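Local coordinates for conserved uncharacterized protein (predicted phosphoesterase COG0622) (Streptococcus pneumoniae, PDB 3CK2) that is probably a metal-dependent phosphoesterase of the calcineurin-like superfamily, binding two manganese ions at its presumed active site, at residues V11-V25 with L126-G138. Sequence-based numbering, arbitrary orientation.
Sequences VMSDSHGDSLIVEEV and LFLNPGSISQPRG. With MN (manganese (II) ion), chain B.
Ser132 OG is gripped three ways: it donates to Asp14 O at 2.7 Å and accepts from Gln135 N (2.8 Å) and, over a longer reach, from Ser134 N, an ST turn and ST motif in one side chain. Ile133 N meets Ser13 O almost straight on (3.2 Å, C=O...N 174°). Ser15 O takes Ser134 OG (2.7 Å) on one face of its plane and Asp18 N on the other. On the helix side of these bonds Ile133, extended through both torsions with CG1 opposite the backbone N (chi1 -158°), puts CD1 against Ile21 CG1 (3.6 Å), Val25 CG2 and the selenium of Met12. Pro130 packs on Val11 CG1 and Ser13 CB, and Leu128 CD2 meets Val11 CG2, bringing strand 125-130 of one sheet against strand 7-12 of the other. Gln135 stacks its amide parallel to the His16 ring (planes 4° apart), offset over the CG-CD2 rim, Gln135 NE2 3.6 Å from His16 CD2. Asp14 OD1 and His16 NE2 bind one manganese with two waters, Asp41 and His115; Glu43 holds His16 ND1. The serine hydroxyls thus hold the backbone carrying Asp14 and His16, while the Gln135 amide on His16 and its carbonyl on His115 ND1 would limit ring rotation.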
ATOM      1  N   VAL A  11       0.036  -1.667  -4.705  1.00 20.98           N
ATOM      2  CA  VAL A  11      -0.264  -0.795  -3.570  1.00 20.55           C
ATOM      3  C   VAL A  11      -0.026   0.656  -3.984  1.00 21.24           C
ATOM      4  O   VAL A  11       1.063   0.980  -4.473  1.00 21.06           O
ATOM      5  CB  VAL A  11       0.640  -1.139  -2.349  1.00 19.84           C
ATOM      6  CG1 VAL A  11       0.167  -0.379  -1.098  1.00 17.48           C
ATOM      7  CG2 VAL A  11       0.664  -2.663  -2.105  1.00 19.35           C
HETATM    8  N   MSE A  12      -1.024   1.522  -3.778  1.00 22.20           N
HETATM    9  CA  MSE A  12      -0.847   2.980  -3.954  1.00 22.85           C
HETATM   10  C   MSE A  12      -1.463   3.742  -2.782  1.00 21.46           C
HETATM   11  O   MSE A  12      -2.046   3.155  -1.904  1.00 21.45           O
HETATM   12  CB  MSE A  12      -1.441   3.448  -5.290  1.00 23.29           C
HETATM   13  CG  MSE A  12      -2.932   3.251  -5.354  1.00 25.56           C
HETATM   14 SE   MSE A  12      -3.747   3.847  -7.015  0.80 30.60          SE
HETATM   15  CE  MSE A  12      -5.246   2.600  -6.980  1.00 22.26           C
ATOM     16  N   SER A  13      -1.305   5.057  -2.767  1.00 21.14           N
ATOM     17  CA  SER A  13      -1.691   5.873  -1.631  1.00 20.84           C
ATOM     18  C   SER A  13      -1.534   7.332  -1.908  1.00 20.55           C
ATOM     19  O   SER A  13      -0.666   7.742  -2.681  1.00 18.96           O
ATOM     20  CB  SER A  13      -0.827   5.542  -0.401  1.00 21.38           C
ATOM     21  OG  SER A  13      -1.384   6.056   0.793  1.00 20.52           O
ATOM     22  N   ASP A  14      -2.360   8.128  -1.210  1.00 21.45           N
ATOM     23  CA  ASP A  14      -2.164   9.592  -1.132  1.00 20.74           C
ATOM     24  C   ASP A  14      -2.175  10.196  -2.545  1.00 20.94           C
ATOM     25  O   ASP A  14      -1.276  10.958  -2.951  1.00 20.86           O
ATOM     26  CB  ASP A  14      -0.892   9.933  -0.348  1.00 20.12           C
ATOM     27  CG  ASP A  14      -1.000   9.586   1.133  1.00 20.09           C
ATOM     28  OD1 ASP A  14      -1.461  10.477   1.922  1.00 16.43           O
ATOM     29  OD2 ASP A  14      -0.582   8.447   1.512  1.00 19.78           O
ATOM     30  N   SER A  15      -3.261   9.857  -3.249  1.00 20.93           N
ATOM     31  CA  SER A  15      -3.565  10.290  -4.614  1.00 20.31           C
ATOM     32  C   SER A  15      -4.220  11.694  -4.690  1.00 19.78           C
ATOM     33  O   SER A  15      -4.126  12.349  -5.699  1.00 19.50           O
ATOM     34  CB  SER A  15      -4.434   9.225  -5.308  1.00 20.42           C
ATOM     35  OG  SER A  15      -5.480   8.760  -4.480  1.00 21.13           O
ATOM     36  N   HIS A  16      -4.873  12.126  -3.618  1.00 19.57           N
ATOM     37  CA  HIS A  16      -5.241  13.527  -3.371  1.00 19.38           C
ATOM     38  C   HIS A  16      -5.999  14.222  -4.499  1.00 19.24           C
ATOM     39  O   HIS A  16      -5.570  15.256  -5.036  1.00 18.13           O
ATOM     40  CB  HIS A  16      -4.010  14.349  -2.908  1.00 19.34           C
ATOM     41  CG  HIS A  16      -3.638  14.088  -1.477  1.00 17.70           C
ATOM     42  ND1 HIS A  16      -4.365  14.588  -0.416  1.00 14.37           N
ATOM     43  CD2 HIS A  16      -2.670  13.325  -0.941  1.00 17.23           C
ATOM     44  CE1 HIS A  16      -3.846  14.159   0.713  1.00 17.61           C
ATOM     45  NE2 HIS A  16      -2.818  13.380   0.424  1.00 18.84           N
ATOM     46  N   GLY A  17      -7.139  13.636  -4.826  1.00 18.77           N
ATOM     47  CA  GLY A  17      -8.067  14.222  -5.767  1.00 18.87           C
ATOM     48  C   GLY A  17      -7.798  13.876  -7.217  1.00 19.05           C
ATOM     49  O   GLY A  17      -8.546  14.259  -8.079  1.00 18.66           O
ATOM     50  N   ASP A  18      -6.747  13.122  -7.483  1.00 20.09           N
ATOM     51  CA  ASP A  18      -6.465  12.639  -8.820  1.00 20.63           C
ATOM     52  C   ASP A  18      -7.191  11.301  -9.004  1.00 21.12           C
ATOM     53  O   ASP A  18      -6.781  10.263  -8.506  1.00 21.23           O
ATOM     54  CB  ASP A  18      -4.949  12.527  -8.999  1.00 20.98           C
ATOM     55  CG  ASP A  18      -4.542  12.145 -10.395  1.00 20.71           C
ATOM     56  OD1 ASP A  18      -5.351  11.574 -11.147  1.00 21.93           O
ATOM     57  OD2 ASP A  18      -3.370  12.400 -10.719  1.00 21.33           O
ATOM     58  N   SER A  19      -8.319  11.361  -9.688  1.00 21.38           N
ATOM     59  CA  SER A  19      -9.103  10.191  -9.954  1.00 22.21           C
ATOM     60  C   SER A  19      -8.660   9.467 -11.232  1.00 22.10           C
ATOM     61  O   SER A  19      -8.829   8.263 -11.327  1.00 21.20           O
ATOM     62  CB  SER A  19     -10.597  10.562 -10.017  1.00 22.54           C
ATOM     63  OG  SER A  19     -10.811  11.587 -10.946  1.00 22.79           O
ATOM     64  N   LEU A  20      -8.070  10.185 -12.192  1.00 23.27           N
ATOM     65  CA  LEU A  20      -7.617   9.539 -13.433  1.00 23.68           C
ATOM     66  C   LEU A  20      -6.512   8.559 -13.106  1.00 23.38           C
ATOM     67  O   LEU A  20      -6.457   7.477 -13.698  1.00 22.30           O
ATOM     68  CB  LEU A  20      -7.128  10.534 -14.485  1.00 24.06           C
ATOM     69  CG  LEU A  20      -8.093  11.290 -15.417  1.00 27.81           C
ATOM     70  CD1 LEU A  20      -7.264  12.149 -16.404  1.00 27.86           C
ATOM     71  CD2 LEU A  20      -9.093  10.415 -16.219  1.00 28.43           C
ATOM     72  N   ILE A  21      -5.640   8.902 -12.152  1.00 23.44           N
ATOM     73  CA  ILE A  21      -4.540   7.962 -11.825  1.00 23.47           C
ATOM     74  C   ILE A  21      -5.024   6.684 -11.130  1.00 23.41           C
ATOM     75  O   ILE A  21      -4.499   5.588 -11.348  1.00 24.46           O
ATOM     76  CB  ILE A  21      -3.312   8.625 -11.083  1.00 22.98           C
ATOM     77  CG1 ILE A  21      -2.069   7.739 -11.285  1.00 23.53           C
ATOM     78  CG2 ILE A  21      -3.559   8.895  -9.608  1.00 19.96           C
ATOM     79  CD1 ILE A  21      -1.580   7.612 -12.748  1.00 20.69           C
ATOM     80  N   VAL A  22      -6.029   6.839 -10.294  1.00 23.82           N
ATOM     81  CA  VAL A  22      -6.654   5.716  -9.602  1.00 23.76           C
ATOM     82  C   VAL A  22      -7.351   4.769 -10.599  1.00 23.63           C
ATOM     83  O   VAL A  22      -7.206   3.546 -10.505  1.00 23.70           O
ATOM     84  CB  VAL A  22      -7.621   6.259  -8.522  1.00 23.59           C
ATOM     85  CG1 VAL A  22      -8.528   5.142  -7.972  1.00 22.67           C
ATOM     86  CG2 VAL A  22      -6.801   6.927  -7.438  1.00 21.54           C
ATOM     87  N   GLU A  23      -8.103   5.355 -11.533  1.00 23.90           N
ATOM     88  CA  GLU A  23      -8.778   4.611 -12.631  1.00 24.42           C
ATOM     89  C   GLU A  23      -7.765   3.871 -13.523  1.00 23.94           C
ATOM     90  O   GLU A  23      -7.970   2.732 -13.893  1.00 23.30           O
ATOM     91  CB  GLU A  23      -9.612   5.570 -13.502  1.00 24.25           C
ATOM     92  CG  GLU A  23     -10.414   4.889 -14.623  1.00 24.57           C
ATOM     93  CD  GLU A  23     -11.226   5.857 -15.500  1.00 25.64           C
ATOM     94  OE1 GLU A  23     -10.913   7.069 -15.526  1.00 28.39           O
ATOM     95  OE2 GLU A  23     -12.152   5.392 -16.212  1.00 27.41           O
ATOM     96  N   GLU A  24      -6.684   4.559 -13.869  1.00 24.72           N
ATOM     97  CA  GLU A  24      -5.641   4.006 -14.717  1.00 25.30           C
ATOM     98  C   GLU A  24      -4.979   2.790 -14.080  1.00 24.89           C
ATOM     99  O   GLU A  24      -4.768   1.781 -14.748  1.00 26.04           O
ATOM    100  CB  GLU A  24      -4.590   5.056 -15.025  1.00 24.89           C
ATOM    101  CG  GLU A  24      -3.567   4.506 -15.971  1.00 28.44           C
ATOM    102  CD  GLU A  24      -2.606   5.547 -16.525  1.00 29.10           C
ATOM    103  OE1 GLU A  24      -2.775   6.768 -16.212  1.00 33.17           O
ATOM    104  OE2 GLU A  24      -1.694   5.102 -17.273  1.00 28.55           O
ATOM    105  N   VAL A  25      -4.671   2.888 -12.796  1.00 23.89           N
ATOM    106  CA  VAL A  25      -4.056   1.790 -12.041  1.00 23.62           C
ATOM    107  C   VAL A  25      -5.044   0.620 -11.793  1.00 23.43           C
ATOM    108  O   VAL A  25      -4.665  -0.565 -11.912  1.00 22.56           O
ATOM    109  CB  VAL A  25      -3.417   2.327 -10.688  1.00 22.91           C
ATOM    110  CG1 VAL A  25      -3.133   1.199  -9.683  1.00 20.31           C
ATOM    111  CG2 VAL A  25      -2.182   3.169 -10.995  1.00 20.60           C
ATOM    112  N   LEU A 126       6.902  -7.500   6.659  1.00 17.53           N
ATOM    113  CA  LEU A 126       7.148  -6.437   5.690  1.00 17.43           C
ATOM    114  C   LEU A 126       6.216  -5.251   5.952  1.00 18.11           C
ATOM    115  O   LEU A 126       4.972  -5.411   5.939  1.00 17.29           O
ATOM    116  CB  LEU A 126       6.909  -6.941   4.270  1.00 16.89           C
ATOM    117  CG  LEU A 126       6.995  -5.921   3.133  1.00 16.72           C
ATOM    118  CD1 LEU A 126       8.407  -5.354   3.000  1.00 14.35           C
ATOM    119  CD2 LEU A 126       6.505  -6.538   1.836  1.00 16.21           C
ATOM    120  N   PHE A 127       6.827  -4.082   6.208  1.00 18.67           N
ATOM    121  CA  PHE A 127       6.133  -2.799   6.281  1.00 19.50           C
ATOM    122  C   PHE A 127       6.431  -1.996   5.011  1.00 19.85           C
ATOM    123  O   PHE A 127       7.588  -1.814   4.633  1.00 20.22           O
ATOM    124  CB  PHE A 127       6.564  -1.985   7.512  1.00 20.14           C
ATOM    125  CG  PHE A 127       6.180  -2.624   8.834  1.00 21.01           C
ATOM    126  CD1 PHE A 127       5.045  -2.204   9.531  1.00 21.13           C
ATOM    127  CD2 PHE A 127       6.953  -3.630   9.377  1.00 21.06           C
ATOM    128  CE1 PHE A 127       4.698  -2.796  10.738  1.00 19.64           C
ATOM    129  CE2 PHE A 127       6.605  -4.220  10.587  1.00 21.27           C
ATOM    130  CZ  PHE A 127       5.463  -3.809  11.250  1.00 21.12           C
ATOM    131  N   LEU A 128       5.375  -1.506   4.374  1.00 20.38           N
ATOM    132  CA  LEU A 128       5.481  -0.836   3.088  1.00 20.56           C
ATOM    133  C   LEU A 128       4.592   0.391   3.035  1.00 20.32           C
ATOM    134  O   LEU A 128       3.380   0.309   3.292  1.00 19.74           O
ATOM    135  CB  LEU A 128       5.089  -1.786   1.939  1.00 21.09           C
ATOM    136  CG  LEU A 128       5.029  -1.239   0.503  1.00 20.54           C
ATOM    137  CD1 LEU A 128       6.448  -0.951  -0.032  1.00 20.05           C
ATOM    138  CD2 LEU A 128       4.355  -2.263  -0.357  1.00 21.64           C
ATOM    139  N   ASN A 129       5.224   1.511   2.683  1.00 20.32           N
ATOM    140  CA  ASN A 129       4.536   2.698   2.216  1.00 20.26           C
ATOM    141  C   ASN A 129       4.867   2.772   0.740  1.00 19.68           C
ATOM    142  O   ASN A 129       6.059   2.806   0.358  1.00 18.34           O
ATOM    143  CB  ASN A 129       5.017   3.942   2.977  1.00 20.48           C
ATOM    144  CG  ASN A 129       4.167   5.183   2.677  1.00 21.61           C
ATOM    145  OD1 ASN A 129       3.792   5.430   1.537  1.00 22.44           O
ATOM    146  ND2 ASN A 129       3.875   5.968   3.706  1.00 21.64           N
ATOM    147  N   PRO A 130       3.835   2.786  -0.112  1.00 19.02           N
ATOM    148  CA  PRO A 130       4.148   2.816  -1.542  1.00 18.88           C
ATOM    149  C   PRO A 130       4.692   4.165  -2.053  1.00 18.81           C
ATOM    150  O   PRO A 130       5.004   4.252  -3.210  1.00 17.71           O
ATOM    151  CB  PRO A 130       2.783   2.510  -2.184  1.00 19.23           C
ATOM    152  CG  PRO A 130       1.802   3.125  -1.233  1.00 18.48           C
ATOM    153  CD  PRO A 130       2.373   2.807   0.128  1.00 19.87           C
ATOM    154  N   GLY A 131       4.818   5.171  -1.176  1.00 19.05           N
ATOM    155  CA  GLY A 131       4.975   6.564  -1.554  1.00 19.04           C
ATOM    156  C   GLY A 131       3.641   7.225  -1.823  1.00 19.72           C
ATOM    157  O   GLY A 131       2.570   6.620  -1.633  1.00 21.04           O
ATOM    158  N   SER A 132       3.688   8.485  -2.269  1.00 19.85           N
ATOM    159  CA  SER A 132       2.514   9.177  -2.805  1.00 18.92           C
ATOM    160  C   SER A 132       2.490   9.187  -4.350  1.00 18.86           C
ATOM    161  O   SER A 132       3.441   9.621  -5.012  1.00 18.30           O
ATOM    162  CB  SER A 132       2.405  10.587  -2.239  1.00 18.98           C
ATOM    163  OG  SER A 132       1.366  11.286  -2.903  1.00 18.10           O
ATOM    164  N   ILE A 133       1.371   8.725  -4.922  1.00 18.73           N
ATOM    165  CA  ILE A 133       1.225   8.680  -6.376  1.00 18.23           C
ATOM    166  C   ILE A 133       0.935  10.081  -6.958  1.00 18.71           C
ATOM    167  O   ILE A 133       0.884  10.220  -8.161  1.00 18.48           O
ATOM    168  CB  ILE A 133       0.144   7.588  -6.796  1.00 18.86           C
ATOM    169  CG1 ILE A 133       0.328   7.106  -8.251  1.00 18.79           C
ATOM    170  CG2 ILE A 133      -1.341   8.009  -6.461  1.00 16.94           C
ATOM    171  CD1 ILE A 133      -0.514   5.862  -8.571  1.00 17.03           C
ATOM    172  N   SER A 134       0.719  11.110  -6.107  1.00 18.66           N
ATOM    173  CA  SER A 134       0.438  12.487  -6.563  1.00 17.57           C
ATOM    174  C   SER A 134       1.265  13.569  -5.903  1.00 17.31           C
ATOM    175  O   SER A 134       1.453  14.583  -6.506  1.00 17.88           O
ATOM    176  CB  SER A 134      -1.027  12.846  -6.338  1.00 17.42           C
ATOM    177  OG  SER A 134      -1.841  11.979  -7.063  1.00 18.52           O
ATOM    178  N   GLN A 135       1.727  13.380  -4.667  1.00 17.93           N
ATOM    179  CA  GLN A 135       2.369  14.447  -3.877  1.00 17.77           C
ATOM    180  C   GLN A 135       3.557  13.885  -3.130  1.00 18.89           C
ATOM    181  O   GLN A 135       3.506  13.692  -1.895  1.00 19.88           O
ATOM    182  CB  GLN A 135       1.390  14.981  -2.833  1.00 18.97           C
ATOM    183  CG  GLN A 135       0.264  15.815  -3.407  1.00 17.41           C
ATOM    184  CD  GLN A 135      -0.664  16.362  -2.375  1.00 17.89           C
ATOM    185  OE1 GLN A 135      -1.646  17.020  -2.724  1.00 19.15           O
ATOM    186  NE2 GLN A 135      -0.383  16.120  -1.109  1.00 16.92           N
ATOM    187  N   PRO A 136       4.619  13.555  -3.878  1.00 18.74           N
ATOM    188  CA  PRO A 136       5.813  12.981  -3.299  1.00 18.10           C
ATOM    189  C   PRO A 136       6.529  13.927  -2.320  1.00 17.76           C
ATOM    190  O   PRO A 136       6.568  15.146  -2.532  1.00 18.22           O
ATOM    191  CB  PRO A 136       6.669  12.681  -4.527  1.00 17.84           C
ATOM    192  CG  PRO A 136       6.166  13.613  -5.581  1.00 17.99           C
ATOM    193  CD  PRO A 136       4.745  13.723  -5.343  1.00 18.47           C
ATOM    194  N   ARG A 137       7.050  13.349  -1.247  1.00 17.25           N
ATOM    195  CA  ARG A 137       7.788  14.080  -0.226  1.00 17.34           C
ATOM    196  C   ARG A 137       9.060  13.315   0.093  1.00 17.21           C
ATOM    197  O   ARG A 137       9.253  12.158  -0.336  1.00 16.45           O
ATOM    198  CB  ARG A 137       6.931  14.254   1.060  1.00 17.65           C
ATOM    199  CG  ARG A 137       5.616  15.036   0.865  1.00 16.35           C
ATOM    200  CD  ARG A 137       5.833  16.537   0.518  1.00 17.40           C
ATOM    201  NE  ARG A 137       4.544  17.213   0.522  1.00 18.35           N
ATOM    202  CZ  ARG A 137       3.738  17.438  -0.524  1.00 20.15           C
ATOM    203  NH1 ARG A 137       4.085  17.131  -1.759  1.00 23.39           N
ATOM    204  NH2 ARG A 137       2.550  18.001  -0.318  1.00 19.02           N
ATOM    205  N   GLY A 138       9.936  13.981   0.835  1.00 17.86           N
ATOM    206  CA  GLY A 138      11.266  13.460   1.126  1.00 17.94           C
ATOM    207  C   GLY A 138      12.222  13.576  -0.038  1.00 18.26           C
ATOM    208  O   GLY A 138      12.100  14.482  -0.879  1.00 16.37           O
TER
HETATM  209 MN    MN B 201      -1.783  12.505   2.334  0.80 18.33          MN
HETATM  210  O   HOH W   1       2.225   7.712   1.742  1.00 21.69           O
HETATM  211  O   HOH W   2      -1.933  14.619   2.948  1.00 18.54           O
HETATM  212  O   HOH W   3      -0.937  12.404   4.363  1.00 20.43           O